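Local coordinates for 4-alpha-glucanotransferase (Corynebacterium glutamicum, PDB 5B68), which belongs to the amylomaltase family and joins a TIM-barrel domain to an N-terminal beta-sandwich domain, at residues I160-R165 with A522-M527; L217-H222 with D232-P237; R658-P663 with P671-P676. One frame throughout, in Å; residues are numbered along the deposited sequence.

Interaction 1: I160-R165 with A522-M527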
# COMPACT_ATOMS: atom_id res chain seq x y z
N ILE A 160 10.26 -13.42 15.43
CA ILE A 160 10.10 -12.03 15.12
C ILE A 160 9.34 -11.39 16.27
O ILE A 160 8.24 -11.81 16.58
CB ILE A 160 9.31 -11.91 13.82
CG1 ILE A 160 10.07 -12.65 12.67
CG2 ILE A 160 9.14 -10.45 13.46
CD1 ILE A 160 9.14 -13.18 11.64
N ILE A 161 9.93 -10.39 16.86
CA ILE A 161 9.40 -9.78 18.06
C ILE A 161 8.90 -8.34 17.72
O ILE A 161 9.64 -7.49 17.16
CB ILE A 161 10.50 -9.73 19.12
CG1 ILE A 161 11.05 -11.16 19.43
CG2 ILE A 161 9.97 -9.07 20.37
CD1 ILE A 161 9.99 -12.15 19.94
N THR A 162 7.64 -8.09 18.02
CA THR A 162 6.95 -6.95 17.47
C THR A 162 6.48 -6.04 18.60
O THR A 162 6.33 -6.46 19.74
CB THR A 162 5.78 -7.39 16.63
OG1 THR A 162 4.74 -7.91 17.46
CG2 THR A 162 6.16 -8.39 15.52
N PRO A 163 6.38 -4.73 18.31
CA PRO A 163 6.01 -3.81 19.41
C PRO A 163 4.54 -3.83 19.78
O PRO A 163 3.66 -3.94 18.91
CB PRO A 163 6.47 -2.45 18.89
CG PRO A 163 6.27 -2.58 17.42
CD PRO A 163 6.70 -3.98 17.08
N ALA A 164 4.26 -3.65 21.07
CA ALA A 164 2.89 -3.55 21.51
C ALA A 164 2.12 -2.34 20.86
O ALA A 164 0.98 -2.47 20.52
CB ALA A 164 2.84 -3.49 23.05
N ARG A 165 2.80 -1.18 20.71
CA ARG A 165 2.16 0.03 20.23
C ARG A 165 3.18 0.96 19.57
O ARG A 165 4.30 1.18 20.07
CB ARG A 165 1.51 0.73 21.41
CG ARG A 165 0.54 1.87 21.02
CD ARG A 165 -0.00 2.57 22.28
NE ARG A 165 -0.80 3.78 21.96
CZ ARG A 165 -2.02 3.79 21.45
NH1 ARG A 165 -2.63 4.96 21.30
NH2 ARG A 165 -2.69 2.66 21.13
N ALA A 522 -6.14 -0.86 16.47
CA ALA A 522 -6.13 0.29 17.38
C ALA A 522 -5.18 0.07 18.50
O ALA A 522 -4.49 0.97 18.93
CB ALA A 522 -7.50 0.48 18.02
N GLN A 523 -5.15 -1.15 19.00
CA GLN A 523 -4.22 -1.42 20.10
C GLN A 523 -2.76 -1.21 19.75
O GLN A 523 -1.95 -0.76 20.59
CB GLN A 523 -4.39 -2.84 20.61
CG GLN A 523 -5.66 -2.99 21.42
CD GLN A 523 -5.97 -4.44 21.77
OE1 GLN A 523 -5.17 -5.33 21.48
NE2 GLN A 523 -7.15 -4.69 22.37
N ARG A 524 -2.45 -1.45 18.51
CA ARG A 524 -1.07 -1.18 18.03
C ARG A 524 -0.75 0.23 17.71
O ARG A 524 0.37 0.53 17.23
CB ARG A 524 -0.83 -2.00 16.75
CG ARG A 524 -0.96 -3.47 16.96
CD ARG A 524 0.38 -4.11 17.21
NE ARG A 524 0.23 -5.54 17.12
CZ ARG A 524 1.21 -6.43 17.30
NH1 ARG A 524 2.49 -6.11 17.59
NH2 ARG A 524 0.88 -7.72 17.15
N GLY A 525 -1.74 1.14 17.86
CA GLY A 525 -1.58 2.47 17.42
C GLY A 525 -1.64 2.74 15.93
O GLY A 525 -1.12 3.77 15.49
N ILE A 526 -2.31 1.84 15.19
CA ILE A 526 -2.55 2.03 13.80
C ILE A 526 -3.82 2.87 13.64
O ILE A 526 -4.89 2.49 14.18
CB ILE A 526 -2.63 0.70 13.08
CG1 ILE A 526 -1.23 0.00 13.16
CG2 ILE A 526 -3.08 0.87 11.64
CD1 ILE A 526 -1.22 -1.47 12.69
N MET A 527 -3.72 3.94 12.87
CA MET A 527 -4.82 4.89 12.69
C MET A 527 -5.74 4.44 11.65
O MET A 527 -5.35 3.77 10.68
CB MET A 527 -4.24 6.24 12.35
CG MET A 527 -3.38 6.81 13.46
SD MET A 527 -2.84 8.49 13.07
CE MET A 527 -1.49 8.69 14.24
O HOH W 1 2.65 -9.69 16.72
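Arg-524 lays its guanidinium edge against the end of strand 153-162, where NH1 donates twice. Thr-162 OG1 receives one N-H at 2.9 Å, almost in the guanidinium plane, and Pro-163 O takes another at 2.8 Å, with the donor standing above the carbonyl plane. A kink at chi2 (-96°) turns the arginine chain back, although its CB points away from segment 160-165, and brings CD to 3.7 Å from both Pro-163 O and Ala-164 O. A water bound by both NH2 and Thr-162 OG1 helps fix the rotation of the group. Beta-branched threonine suits the extended strand end and sets OG1 facing the arginine. This is the close, buried part. The outer side, at Ala-164 and Gln-523, is more exposed and looser. There the extended Arg-165 gives only a weak bond from NH2 to Ala-522 O, 3.3 Å away; its stronger partner is Asp-170, by a salt bridge. Gly-525 lays its bare CA over one face of that guanidinium, and its positive phi favours glycine. With that phi and bonds back into the last turn, among them Gly-525 N to Ala-522 O, helix 515-523 ends in a Schellman motif, docked at the junction of the beta-sandwich with the TIM barrel.

Interaction 2: L217-H222 with D232-P237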
# COMPACT_ATOMS: atom_id res chain seq x y z
N LEU A 217 1.38 13.40 2.12
CA LEU A 217 0.92 12.05 1.72
C LEU A 217 0.87 12.04 0.24
O LEU A 217 0.25 12.92 -0.39
CB LEU A 217 -0.46 11.73 2.33
CG LEU A 217 -1.26 10.55 1.87
CD1 LEU A 217 -0.49 9.25 2.15
CD2 LEU A 217 -2.57 10.41 2.59
N ILE A 218 1.44 11.00 -0.34
CA ILE A 218 1.47 10.81 -1.76
C ILE A 218 0.91 9.45 -2.21
O ILE A 218 0.56 8.57 -1.42
CB ILE A 218 2.87 11.07 -2.35
CG1 ILE A 218 3.89 10.06 -1.79
CG2 ILE A 218 3.29 12.51 -2.07
CD1 ILE A 218 5.23 10.09 -2.45
N ASN A 219 0.73 9.34 -3.51
CA ASN A 219 0.39 8.07 -4.14
C ASN A 219 1.51 7.07 -3.98
O ASN A 219 2.65 7.45 -3.77
CB ASN A 219 0.12 8.25 -5.64
CG ASN A 219 1.28 8.94 -6.35
OD1 ASN A 219 2.16 8.30 -7.02
ND2 ASN A 219 1.35 10.21 -6.19
N PRO A 220 1.17 5.75 -4.17
CA PRO A 220 2.21 4.75 -4.21
C PRO A 220 3.21 5.10 -5.30
O PRO A 220 2.85 5.62 -6.38
CB PRO A 220 1.42 3.45 -4.58
CG PRO A 220 -0.01 3.69 -4.17
CD PRO A 220 -0.17 5.17 -4.36
N MET A 221 4.46 4.77 -5.02
CA MET A 221 5.57 5.06 -5.94
C MET A 221 6.34 3.79 -6.41
O MET A 221 7.51 3.84 -6.83
CB MET A 221 6.53 5.96 -5.21
CG MET A 221 5.90 7.24 -4.63
SD MET A 221 5.54 8.39 -5.97
CE MET A 221 7.19 9.06 -6.16
N HIS A 222 5.65 2.68 -6.29
CA HIS A 222 6.21 1.38 -6.61
C HIS A 222 6.52 1.27 -8.12
O HIS A 222 5.81 1.79 -8.98
CB HIS A 222 5.25 0.25 -6.30
CG HIS A 222 4.57 0.30 -4.98
ND1 HIS A 222 5.26 0.25 -3.79
CD2 HIS A 222 3.25 0.31 -4.65
CE1 HIS A 222 4.40 0.24 -2.79
NE2 HIS A 222 3.18 0.34 -3.28
N ASP A 232 -0.49 3.22 -15.91
CA ASP A 232 -0.87 4.52 -15.29
C ASP A 232 -1.22 4.41 -13.79
O ASP A 232 -0.87 5.30 -13.00
CB ASP A 232 -2.12 5.08 -16.00
CG ASP A 232 -1.85 5.58 -17.43
OD1 ASP A 232 -0.78 6.05 -17.77
OD2 ASP A 232 -2.82 5.59 -18.21
N SER A 233 -1.96 3.37 -13.41
CA SER A 233 -2.35 3.20 -12.00
C SER A 233 -1.20 2.96 -11.03
O SER A 233 -0.50 1.96 -11.10
CB SER A 233 -3.35 2.10 -11.81
OG SER A 233 -3.81 2.06 -10.48
N PRO A 234 -1.07 3.82 -10.03
CA PRO A 234 -0.10 3.48 -9.01
C PRO A 234 -0.47 2.22 -8.21
O PRO A 234 0.38 1.74 -7.44
CB PRO A 234 -0.12 4.68 -8.09
CG PRO A 234 -0.72 5.78 -8.86
CD PRO A 234 -1.68 5.15 -9.79
N TYR A 235 -1.69 1.72 -8.37
CA TYR A 235 -2.21 0.65 -7.56
C TYR A 235 -2.10 -0.69 -8.30
O TYR A 235 -2.52 -1.71 -7.79
CB TYR A 235 -3.65 0.95 -7.07
CG TYR A 235 -3.71 2.09 -6.03
CD1 TYR A 235 -3.47 1.83 -4.69
CD2 TYR A 235 -3.96 3.44 -6.42
CE1 TYR A 235 -3.46 2.86 -3.73
CE2 TYR A 235 -3.95 4.47 -5.49
CZ TYR A 235 -3.71 4.18 -4.15
OH TYR A 235 -3.75 5.20 -3.22
N LEU A 236 -1.46 -0.73 -9.46
CA LEU A 236 -1.14 -2.06 -10.06
C LEU A 236 0.30 -2.07 -10.51
O LEU A 236 0.59 -2.17 -11.71
CB LEU A 236 -2.12 -2.42 -11.17
CG LEU A 236 -2.21 -3.93 -11.48
CD1 LEU A 236 -2.70 -4.73 -10.27
CD2 LEU A 236 -3.17 -4.12 -12.62
N PRO A 237 1.22 -2.01 -9.55
CA PRO A 237 2.65 -1.95 -9.87
C PRO A 237 3.17 -3.36 -10.12
O PRO A 237 2.43 -4.33 -9.95
CB PRO A 237 3.25 -1.40 -8.59
CG PRO A 237 2.37 -2.03 -7.52
CD PRO A 237 0.99 -1.88 -8.08
O HOH W 2 2.96 2.49 -7.52
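Three prolines carry most of this contact: Pro-220 meets Pro-234 and the face of Tyr-235, while Pro-237 packs on His-222, and a water joins the two backbones. The setting is the chain leaving the TIM-barrel strand that begins at residue 215, folded against a type I beta turn from Ser-233 to Leu-236. Inside that turn Ser-233 OG accepts from Tyr-235 N, an ST turn that ties down the tyrosine N-H. Tyr-235 CB points away from the other segment, but with CG beside its own backbone N (chi1 -70°) the ring swings back under Pro-220. CG of the proline stands over the ring face, off-centre toward the rim and 3.9 Å from the centroid, a CH-pi contact. Proline suits this place because its compact, rigid ring holds C-H groups against the aromatic face. The phenol OH is held by Asp-386 of strand 382-387, and a bound BTB molecule lies about 3 Å from the tyrosine side chain, consistent with a pocket at this end of the barrel. Pro-220 CD also rests 3.8 Å from Pro-234 CB. Farther along, the side chains of His-222 and Pro-237 run side by side, their CB atoms 3.5 Å apart, while His-222 NE2 is engaged by Ala-388 N. The bridging water donates to Pro-234 O at 2.7 Å and, over a longer 3.3 Å, to His-222 O.

Interaction 3: R658-P663 with P671-P676. With SO4 (sulfate ion), chain E.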
# COMPACT_ATOMS: atom_id res chain seq x y z
N ARG A 658 -11.69 18.45 -11.55
CA ARG A 658 -11.54 17.11 -12.18
C ARG A 658 -11.08 15.96 -11.22
O ARG A 658 -10.03 16.08 -10.56
CB ARG A 658 -10.61 17.21 -13.35
CG ARG A 658 -11.04 18.25 -14.37
CD ARG A 658 -10.42 18.00 -15.71
NE ARG A 658 -9.05 18.50 -15.84
CZ ARG A 658 -8.30 18.33 -16.93
NH1 ARG A 658 -7.07 18.82 -17.00
NH2 ARG A 658 -8.78 17.67 -17.99
N ALA A 659 -11.87 14.87 -11.16
CA ALA A 659 -11.51 13.61 -10.48
C ALA A 659 -10.26 13.02 -11.07
O ALA A 659 -10.00 13.15 -12.29
CB ALA A 659 -12.63 12.58 -10.50
N GLN A 660 -9.41 12.50 -10.19
CA GLN A 660 -8.18 11.85 -10.64
C GLN A 660 -8.50 10.41 -11.10
O GLN A 660 -7.88 9.91 -12.05
CB GLN A 660 -7.16 11.78 -9.49
CG GLN A 660 -5.76 11.30 -9.92
CD GLN A 660 -5.09 12.12 -10.98
OE1 GLN A 660 -5.00 11.70 -12.14
NE2 GLN A 660 -4.57 13.32 -10.61
N ASN A 661 -9.37 9.78 -10.34
CA ASN A 661 -9.80 8.39 -10.61
C ASN A 661 -11.30 8.30 -10.44
O ASN A 661 -11.84 8.84 -9.45
CB ASN A 661 -9.14 7.45 -9.60
CG ASN A 661 -9.47 5.94 -9.85
OD1 ASN A 661 -9.42 5.48 -10.98
ND2 ASN A 661 -9.77 5.21 -8.80
N GLN A 662 -11.99 7.62 -11.37
CA GLN A 662 -13.41 7.25 -11.16
C GLN A 662 -13.41 5.73 -10.93
O GLN A 662 -13.17 5.00 -11.90
CB GLN A 662 -14.27 7.65 -12.37
CG GLN A 662 -15.71 7.21 -12.22
CD GLN A 662 -16.34 7.76 -10.96
OE1 GLN A 662 -16.70 7.03 -10.04
NE2 GLN A 662 -16.42 9.08 -10.90
N PRO A 663 -13.60 5.26 -9.67
CA PRO A 663 -13.51 3.80 -9.44
C PRO A 663 -14.47 3.01 -10.32
O PRO A 663 -15.54 3.54 -10.69
CB PRO A 663 -13.84 3.65 -7.93
CG PRO A 663 -13.27 4.91 -7.35
CD PRO A 663 -13.58 5.99 -8.37
N PRO A 671 -9.53 9.32 -18.23
CA PRO A 671 -8.08 9.19 -18.08
C PRO A 671 -7.63 9.11 -16.62
O PRO A 671 -6.92 9.97 -16.15
CB PRO A 671 -7.54 10.46 -18.73
CG PRO A 671 -8.71 11.26 -19.17
CD PRO A 671 -9.92 10.70 -18.52
N ASN A 672 -7.99 8.02 -15.95
CA ASN A 672 -7.66 7.86 -14.56
C ASN A 672 -6.16 7.95 -14.41
O ASN A 672 -5.42 7.48 -15.25
CB ASN A 672 -8.13 6.50 -14.04
CG ASN A 672 -9.63 6.33 -14.11
OD1 ASN A 672 -10.37 7.15 -13.62
ND2 ASN A 672 -10.07 5.25 -14.72
N TRP A 673 -5.74 8.65 -13.37
CA TRP A 673 -4.35 8.74 -12.98
C TRP A 673 -3.52 9.61 -13.91
O TRP A 673 -2.32 9.60 -13.84
CB TRP A 673 -3.73 7.36 -12.85
CG TRP A 673 -4.59 6.40 -12.13
CD1 TRP A 673 -5.20 5.31 -12.65
CD2 TRP A 673 -4.94 6.43 -10.75
NE1 TRP A 673 -5.90 4.66 -11.69
CE2 TRP A 673 -5.77 5.33 -10.51
CE3 TRP A 673 -4.64 7.29 -9.69
CZ2 TRP A 673 -6.30 5.06 -9.27
CZ3 TRP A 673 -5.17 7.02 -8.46
CH2 TRP A 673 -5.99 5.91 -8.26
N CYS A 674 -4.19 10.34 -14.78
CA CYS A 674 -3.54 11.19 -15.76
C CYS A 674 -3.92 12.68 -15.74
O CYS A 674 -3.64 13.39 -16.67
CB CYS A 674 -3.79 10.65 -17.16
SG CYS A 674 -3.18 8.97 -17.38
N ILE A 675 -4.60 13.11 -14.68
CA ILE A 675 -5.18 14.45 -14.65
C ILE A 675 -4.24 15.43 -13.94
O ILE A 675 -4.10 15.37 -12.75
CB ILE A 675 -6.52 14.42 -13.88
CG1 ILE A 675 -7.49 13.38 -14.47
CG2 ILE A 675 -7.16 15.80 -13.83
CD1 ILE A 675 -7.86 13.59 -15.92
N PRO A 676 -3.63 16.33 -14.70
CA PRO A 676 -2.69 17.33 -14.10
C PRO A 676 -3.38 18.34 -13.19
O PRO A 676 -4.61 18.58 -13.31
CB PRO A 676 -2.12 18.04 -15.29
CG PRO A 676 -3.24 18.01 -16.27
CD PRO A 676 -3.93 16.69 -16.10
S SO4 E . -10.46 1.21 -9.43
O1 SO4 E . -9.41 2.27 -9.35
O2 SO4 E . -9.77 -0.06 -9.13
O3 SO4 E . -11.50 1.48 -8.41
O4 SO4 E . -11.14 1.23 -10.73
O HOH W 3 -7.20 19.25 -14.14
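Gln-660 O accepts the N-H of Trp-673 at 2.8 Å in a nearly straight bond (169°), and Asn-672 CA-H also approaches this oxygen. The same glutamine reads the backbone of Ile-675 with its amide: OE1 takes the N-H at 2.9 Å, and NE2 gives to the carbonyl O at 3.0 Å, on a lone pair. The bend at chi2 (57°) turns the amide to Ile-675, where glutamine pairs with the N-H and C=O of one residue, much as a neighbouring beta strand would. Asn-672 OD1 accepts Gln-662 N at 2.8 Å from above its carbonyl plane, while ND2 is bonded to Thr-665 OG1. Asn-661 lays CB over the six-membered ring of Trp-673, a CH-pi contact, while its ND2 donates both to a sulfate ion, probably from the crystallisation liquor, and to Asp-561. Ile-675 supplies the apolar filling, its CG2 lying over a face of the Arg-658 guanidinium; NH1 of that arginine is bonded to Ser-281 O. The type II turn from Pro-671 to Cys-674 gives Trp-673 a positive phi. Both segments lie in the long loop region between helices 650-654 and 694-702, with helix 572-579 against Ala-659 and Gln-662.

Interactions 2 and 3 both belong to loops of the barrel domain and touch one another: Trp-673 packs against Ser-233 and Pro-234, with Pro-234 CD 3.6 Å from Trp-673 CD2. Their centres are 13 Å apart, and both are buried contacts, yet their chemistry differs. Interaction 2, nearer the chain's centre, relies on proline and aromatic surfaces with a water between carbonyls; interaction 3 is knit by direct hydrogen bonds from backbone and side-chain amides. Interaction 1 stands apart, on the opposite side of the chain's centre from interaction 3, and is only partly buried. It alone joins two domains, using arginine to bridge them, and the chain loop it closes encloses interaction 2.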